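Amidohydrolase (Pseudomonas aeruginosa, PDB 2I5G) probably acts as a metal-dependent dipeptidase of the membrane dipeptidase family M19, built on a TIM-barrel fold. Local coordinates at residues Lys193-Leu198 / Met236-Glu241; Gly205-Val210 / Glu313-Val318. The protein carries 2 engineered substitutions. All blocks are in the same frame, centred on the assembly; numbering follows the deposited sequence.

Contact 1 (Lys193-Leu198 / Met236-Glu241); sequences KSDEEL and MNIVGE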
loop_
_atom_site.group_PDB
_atom_site.type_symbol
_atom_site.label_atom_id
_atom_site.label_comp_id
_atom_site.label_asym_id
_atom_site.label_seq_id
_atom_site.Cartn_x
_atom_site.Cartn_y
_atom_site.Cartn_z
ATOM N N LYS A 193 -23.175 1.658 -7.051
ATOM C CA LYS A 193 -22.682 1.587 -8.419
ATOM C C LYS A 193 -23.648 2.178 -9.453
ATOM O O LYS A 193 -24.864 2.028 -9.346
ATOM C CB LYS A 193 -22.373 0.134 -8.777
ATOM C CG LYS A 193 -21.565 -0.615 -7.722
ATOM C CD LYS A 193 -20.198 0.015 -7.473
ATOM C CE LYS A 193 -19.375 -0.825 -6.498
ATOM N NZ LYS A 193 -18.128 -0.139 -6.061
ATOM N N SER A 194 -23.087 2.842 -10.460
ATOM C CA SER A 194 -23.863 3.465 -11.532
ATOM C C SER A 194 -24.417 2.410 -12.475
ATOM O O SER A 194 -23.935 1.279 -12.493
ATOM C CB SER A 194 -22.976 4.411 -12.339
ATOM O OG SER A 194 -22.036 3.664 -13.091
ATOM N N ASP A 195 -25.422 2.784 -13.264
ATOM C CA ASP A 195 -26.021 1.854 -14.218
ATOM C C ASP A 195 -24.949 1.402 -15.204
ATOM O O ASP A 195 -24.841 0.216 -15.532
ATOM C CB ASP A 195 -27.175 2.519 -14.976
ATOM C CG ASP A 195 -28.296 2.979 -14.055
ATOM O OD1 ASP A 195 -28.677 2.221 -13.139
ATOM O OD2 ASP A 195 -28.810 4.099 -14.253
ATOM N N GLU A 196 -24.152 2.359 -15.670
ATOM C CA GLU A 196 -23.082 2.055 -16.611
ATOM C C GLU A 196 -22.147 1.013 -16.011
ATOM O O GLU A 196 -21.706 0.091 -16.701
ATOM C CB GLU A 196 -22.306 3.332 -16.968
ATOM C CG GLU A 196 -22.115 4.309 -15.805
ATOM C CD GLU A 196 -23.274 5.295 -15.638
ATOM O OE1 GLU A 196 -23.338 6.282 -16.401
ATOM O OE2 GLU A 196 -24.123 5.086 -14.749
ATOM N N GLU A 197 -21.862 1.151 -14.719
ATOM C CA GLU A 197 -20.977 0.219 -14.027
ATOM C C GLU A 197 -21.576 -1.175 -13.926
ATOM O O GLU A 197 -20.905 -2.176 -14.189
ATOM C CB GLU A 197 -20.671 0.724 -12.623
ATOM C CG GLU A 197 -19.710 1.876 -12.576
ATOM C CD GLU A 197 -19.366 2.271 -11.156
ATOM O OE1 GLU A 197 -20.214 2.901 -10.488
ATOM O OE2 GLU A 197 -18.247 1.937 -10.705
ATOM N N LEU A 198 -22.842 -1.234 -13.523
ATOM C CA LEU A 198 -23.535 -2.500 -13.383
ATOM C C LEU A 198 -23.646 -3.211 -14.722
ATOM O O LEU A 198 -23.588 -4.435 -14.791
ATOM C CB LEU A 198 -24.928 -2.263 -12.814
ATOM C CG LEU A 198 -24.997 -1.693 -11.397
ATOM C CD1 LEU A 198 -26.435 -1.350 -11.091
ATOM C CD2 LEU A 198 -24.453 -2.703 -10.377
HETATM N N MSE A 236 -31.408 -6.307 -11.489
HETATM C CA MSE A 236 -31.652 -7.402 -12.412
HETATM C C MSE A 236 -32.115 -6.869 -13.762
HETATM O O MSE A 236 -32.008 -7.552 -14.779
HETATM C CB MSE A 236 -32.698 -8.359 -11.847
HETATM C CG MSE A 236 -32.914 -9.579 -12.721
HETATM SE SE MSE A 236 -34.068 -10.895 -11.923
HETATM C CE MSE A 236 -35.764 -10.124 -12.452
ATOM N N ASN A 237 -32.630 -5.644 -13.767
ATOM C CA ASN A 237 -33.094 -5.024 -15.002
ATOM C C ASN A 237 -31.919 -4.667 -15.916
ATOM O O ASN A 237 -32.086 -4.538 -17.130
ATOM C CB ASN A 237 -33.906 -3.768 -14.684
ATOM C CG ASN A 237 -34.225 -2.944 -15.926
ATOM O OD1 ASN A 237 -34.857 -3.428 -16.865
ATOM N ND2 ASN A 237 -33.787 -1.689 -15.931
ATOM N N ILE A 238 -30.733 -4.508 -15.329
ATOM C CA ILE A 238 -29.527 -4.162 -16.084
ATOM C C ILE A 238 -28.618 -5.374 -16.248
ATOM O O ILE A 238 -28.151 -5.682 -17.345
ATOM C CB ILE A 238 -28.721 -3.062 -15.355
ATOM C CG1 ILE A 238 -29.588 -1.819 -15.174
ATOM C CG2 ILE A 238 -27.456 -2.721 -16.134
ATOM C CD1 ILE A 238 -28.979 -0.791 -14.255
ATOM N N VAL A 239 -28.374 -6.046 -15.131
ATOM C CA VAL A 239 -27.512 -7.226 -15.059
ATOM C C VAL A 239 -28.067 -8.503 -15.718
ATOM O O VAL A 239 -27.326 -9.263 -16.341
ATOM C CB VAL A 239 -27.175 -7.533 -13.565
ATOM C CG1 VAL A 239 -26.583 -8.926 -13.423
ATOM C CG2 VAL A 239 -26.212 -6.488 -13.030
ATOM N N GLY A 240 -29.363 -8.746 -15.571
ATOM C CA GLY A 240 -29.941 -9.950 -16.142
ATOM C C GLY A 240 -30.124 -11.010 -15.069
ATOM O O GLY A 240 -29.480 -10.946 -14.019
ATOM N N GLU A 241 -30.972 -12.003 -15.329
ATOM C CA GLU A 241 -31.234 -13.032 -14.333
ATOM C C GLU A 241 -30.139 -14.044 -14.075
ATOM O O GLU A 241 -30.290 -14.898 -13.210
ATOM C CB GLU A 241 -32.526 -13.778 -14.658
ATOM C CG GLU A 241 -32.579 -14.395 -16.031
ATOM C CD GLU A 241 -33.822 -15.236 -16.218
ATOM O OE1 GLU A 241 -33.856 -16.361 -15.682
ATOM O OE2 GLU A 241 -34.769 -14.767 -16.885
#
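Ile-238, near the end of helix 225-239, packs against Asp-195 and Leu-198 in the first turn of helix 195-203, a small and mostly apolar contact between two helices, burying 194 Å² in sum. The two branches of Ile-238 do different work. With CG1 anti to the carbonyl carbon (chi1 -59°), the longer branch carries CD1 to the neighbouring side chains, where it stands 4.1 Å from Leu-198 CD1 and 3.8 Å from Asp-195 CB; each of these two side chains crosses the isoleucine at about a right angle. CG2 of Ile-238 instead lies over the backbone, 4.1 Å from Leu-198 C. Val-239 extends the apolar patch, its CG2 lying 4.4 Å from Leu-198 CB.

Both helices belong to consecutive strand-helix units of the TIM barrel: helix 195-203 connects strands 177-181 and 207-210, while helix 225-239 connects strands 207-210 and 244-246, so the contact joins neighbouring crossovers. Asp-195 adds a polar tie, because its OD1 is hydrogen-bonded to Tyr-234, one turn before Ile-238.

The turn bearing Asp-195 and Leu-198 starts in a capping box. Ser-194 N donates to Glu-197 OE1 over 2.9 Å in a nearly straight bond (175°), reaching the anti side of the carboxylate, 24° out of its plane. In return Glu-197 N bonds to Ser-194 OG, although the position of that hydroxyl is less certain. At the other helix, Gly-240 N still bonds to Met-236 O before Gly-240 leaves helical geometry with a positive phi. Beyond it, Glu-241 turns to helix 304-323, where OE1 forms salt bridges with Arg-305 and Lys-309.

Contact 2 (Gly205-Val210 / Glu313-Val318); sequences GGFVGV and ENWVRV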
loop_
_atom_site.group_PDB
_atom_site.type_symbol
_atom_site.label_atom_id
_atom_site.label_comp_id
_atom_site.label_asym_id
_atom_site.label_seq_id
_atom_site.Cartn_x
_atom_site.Cartn_y
_atom_site.Cartn_z
ATOM N N GLY A 205 -19.169 -10.870 -18.191
ATOM C CA GLY A 205 -19.390 -12.109 -17.469
ATOM C C GLY A 205 -19.327 -11.989 -15.960
ATOM O O GLY A 205 -19.161 -12.992 -15.260
ATOM N N GLY A 206 -19.472 -10.768 -15.454
ATOM C CA GLY A 206 -19.416 -10.544 -14.019
ATOM C C GLY A 206 -20.665 -10.931 -13.248
ATOM O O GLY A 206 -21.683 -11.330 -13.827
ATOM N N PHE A 207 -20.588 -10.806 -11.927
ATOM C CA PHE A 207 -21.697 -11.154 -11.050
ATOM C C PHE A 207 -21.954 -9.998 -10.098
ATOM O O PHE A 207 -21.043 -9.229 -9.792
ATOM C CB PHE A 207 -21.341 -12.414 -10.254
ATOM C CG PHE A 207 -22.485 -12.979 -9.470
ATOM C CD1 PHE A 207 -23.523 -13.647 -10.112
ATOM C CD2 PHE A 207 -22.547 -12.809 -8.090
ATOM C CE1 PHE A 207 -24.607 -14.135 -9.389
ATOM C CE2 PHE A 207 -23.625 -13.293 -7.362
ATOM C CZ PHE A 207 -24.656 -13.954 -8.008
ATOM N N VAL A 208 -23.189 -9.870 -9.626
ATOM C CA VAL A 208 -23.529 -8.787 -8.707
ATOM C C VAL A 208 -24.460 -9.211 -7.581
ATOM O O VAL A 208 -25.597 -9.608 -7.824
ATOM C CB VAL A 208 -24.217 -7.618 -9.434
ATOM C CG1 VAL A 208 -24.682 -6.574 -8.411
ATOM C CG2 VAL A 208 -23.267 -7.006 -10.461
ATOM N N GLY A 209 -23.969 -9.121 -6.349
ATOM C CA GLY A 209 -24.785 -9.459 -5.197
ATOM C C GLY A 209 -25.340 -8.161 -4.623
ATOM O O GLY A 209 -24.575 -7.276 -4.225
ATOM N N VAL A 210 -26.665 -8.031 -4.594
ATOM C CA VAL A 210 -27.303 -6.825 -4.076
ATOM C C VAL A 210 -27.364 -6.871 -2.558
ATOM O O VAL A 210 -27.737 -7.887 -1.975
ATOM C CB VAL A 210 -28.729 -6.664 -4.628
ATOM C CG1 VAL A 210 -29.297 -5.328 -4.214
ATOM C CG2 VAL A 210 -28.715 -6.784 -6.138
ATOM N N GLU A 313 -28.684 -20.260 -6.579
ATOM C CA GLU A 313 -28.192 -20.951 -7.768
ATOM C C GLU A 313 -27.163 -20.153 -8.561
ATOM O O GLU A 313 -26.152 -20.702 -8.985
ATOM C CB GLU A 313 -29.356 -21.336 -8.681
ATOM C CG GLU A 313 -30.257 -22.409 -8.096
ATOM C CD GLU A 313 -31.242 -22.967 -9.107
ATOM O OE1 GLU A 313 -31.968 -23.928 -8.762
ATOM O OE2 GLU A 313 -31.291 -22.443 -10.246
ATOM N N ASN A 314 -27.418 -18.865 -8.762
ATOM C CA ASN A 314 -26.494 -18.025 -9.508
ATOM C C ASN A 314 -25.119 -17.931 -8.835
ATOM O O ASN A 314 -24.087 -17.957 -9.511
ATOM C CB ASN A 314 -27.085 -16.621 -9.698
ATOM C CG ASN A 314 -28.112 -16.560 -10.831
ATOM O OD1 ASN A 314 -28.504 -17.586 -11.394
ATOM N ND2 ASN A 314 -28.551 -15.350 -11.165
ATOM N N TRP A 315 -25.098 -17.822 -7.511
ATOM C CA TRP A 315 -23.833 -17.737 -6.800
ATOM C C TRP A 315 -23.038 -19.008 -7.023
ATOM O O TRP A 315 -21.825 -18.968 -7.236
ATOM C CB TRP A 315 -24.063 -17.552 -5.304
ATOM C CG TRP A 315 -23.816 -16.164 -4.831
ATOM C CD1 TRP A 315 -24.662 -15.389 -4.090
ATOM C CD2 TRP A 315 -22.636 -15.378 -5.046
ATOM N NE1 TRP A 315 -24.081 -14.169 -3.829
ATOM C CE2 TRP A 315 -22.838 -14.138 -4.405
ATOM C CE3 TRP A 315 -21.427 -15.604 -5.719
ATOM C CZ2 TRP A 315 -21.872 -13.122 -4.417
ATOM C CZ3 TRP A 315 -20.470 -14.593 -5.732
ATOM C CH2 TRP A 315 -20.700 -13.368 -5.083
ATOM N N VAL A 316 -23.731 -20.139 -6.976
ATOM C CA VAL A 316 -23.078 -21.424 -7.161
ATOM C C VAL A 316 -22.423 -21.551 -8.537
ATOM O O VAL A 316 -21.288 -22.014 -8.645
ATOM C CB VAL A 316 -24.078 -22.587 -6.961
ATOM C CG1 VAL A 316 -23.380 -23.917 -7.190
ATOM C CG2 VAL A 316 -24.657 -22.538 -5.555
ATOM N N ARG A 317 -23.133 -21.129 -9.579
ATOM C CA ARG A 317 -22.621 -21.204 -10.946
ATOM C C ARG A 317 -21.331 -20.413 -11.184
ATOM O O ARG A 317 -20.433 -20.884 -11.886
ATOM C CB ARG A 317 -23.697 -20.744 -11.932
ATOM C CG ARG A 317 -23.220 -20.664 -13.373
ATOM C CD ARG A 317 -24.390 -20.677 -14.344
ATOM N NE ARG A 317 -25.134 -21.934 -14.268
ATOM C CZ ARG A 317 -24.631 -23.127 -14.578
ATOM N NH1 ARG A 317 -23.373 -23.241 -14.990
ATOM N NH2 ARG A 317 -25.385 -24.212 -14.468
ATOM N N VAL A 318 -21.230 -19.221 -10.602
ATOM C CA VAL A 318 -20.033 -18.406 -10.780
ATOM C C VAL A 318 -18.862 -18.930 -9.943
ATOM O O VAL A 318 -17.713 -18.917 -10.387
ATOM C CB VAL A 318 -20.295 -16.932 -10.410
ATOM C CG1 VAL A 318 -20.437 -16.783 -8.906
ATOM C CG2 VAL A 318 -19.172 -16.071 -10.932
#
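The six-membered ring of Trp-315 receives the edge of Phe-207 over one face in a tilted edge-to-face pair, with ring centroids 4.2 Å apart and planes at 52°. CD2 of Phe-207 is 3.6 Å from Trp-315 CH2. Around the phenyl ring itself, Val-318 CG1 lies over one face, while Asn-314 CB sits at the edge, near the ring plane, 3.5 Å from Phe-207 CE1. The Asn-314 amide stands nearly upright to that ring. With CG anti to the backbone N (chi1 -171°), Phe-207 reaches out from the start of its strand into this pocket; its CB also meets Val-318 CG2 at 4.3 Å.

Strand 207-210 and helix 304-323 approach to 9.8 Å between the axes of their short segments, which run at 144°. In the TIM barrel, helix 304-323 packs on the face of this strand opposite to the one from which Val-208 points onto Val-235 and Val-239 of the surrounding helix 225-239; Trp-315 also touches Cys-177 and Ile-13 on other strands. The side-chain N-H donors of Asn-314 and Trp-315 go to backbone carbonyls: Asn-314 ND2 to Ile-244 O and probably Glu-241 O, Trp-315 NE1 to Ile-246 O.

How the contacts relate
Contact 2 belongs to the buried core, centred about 11 Å from the centre of the chain, and all four of its touching residues are buried; contact 1 lies farther out, about 17 Å from that centre, and only Leu-198 of its touching residues is buried. Aliphatic groups and a carboxylate meet between helices in contact 1, whereas aromatic packing joins a strand to a helix in contact 2. Strand 207-210 lies in sequence between the two helices of contact 1. The contacts also touch directly: Val-239 CG2 packs 3.9 Å from Val-208 CG2.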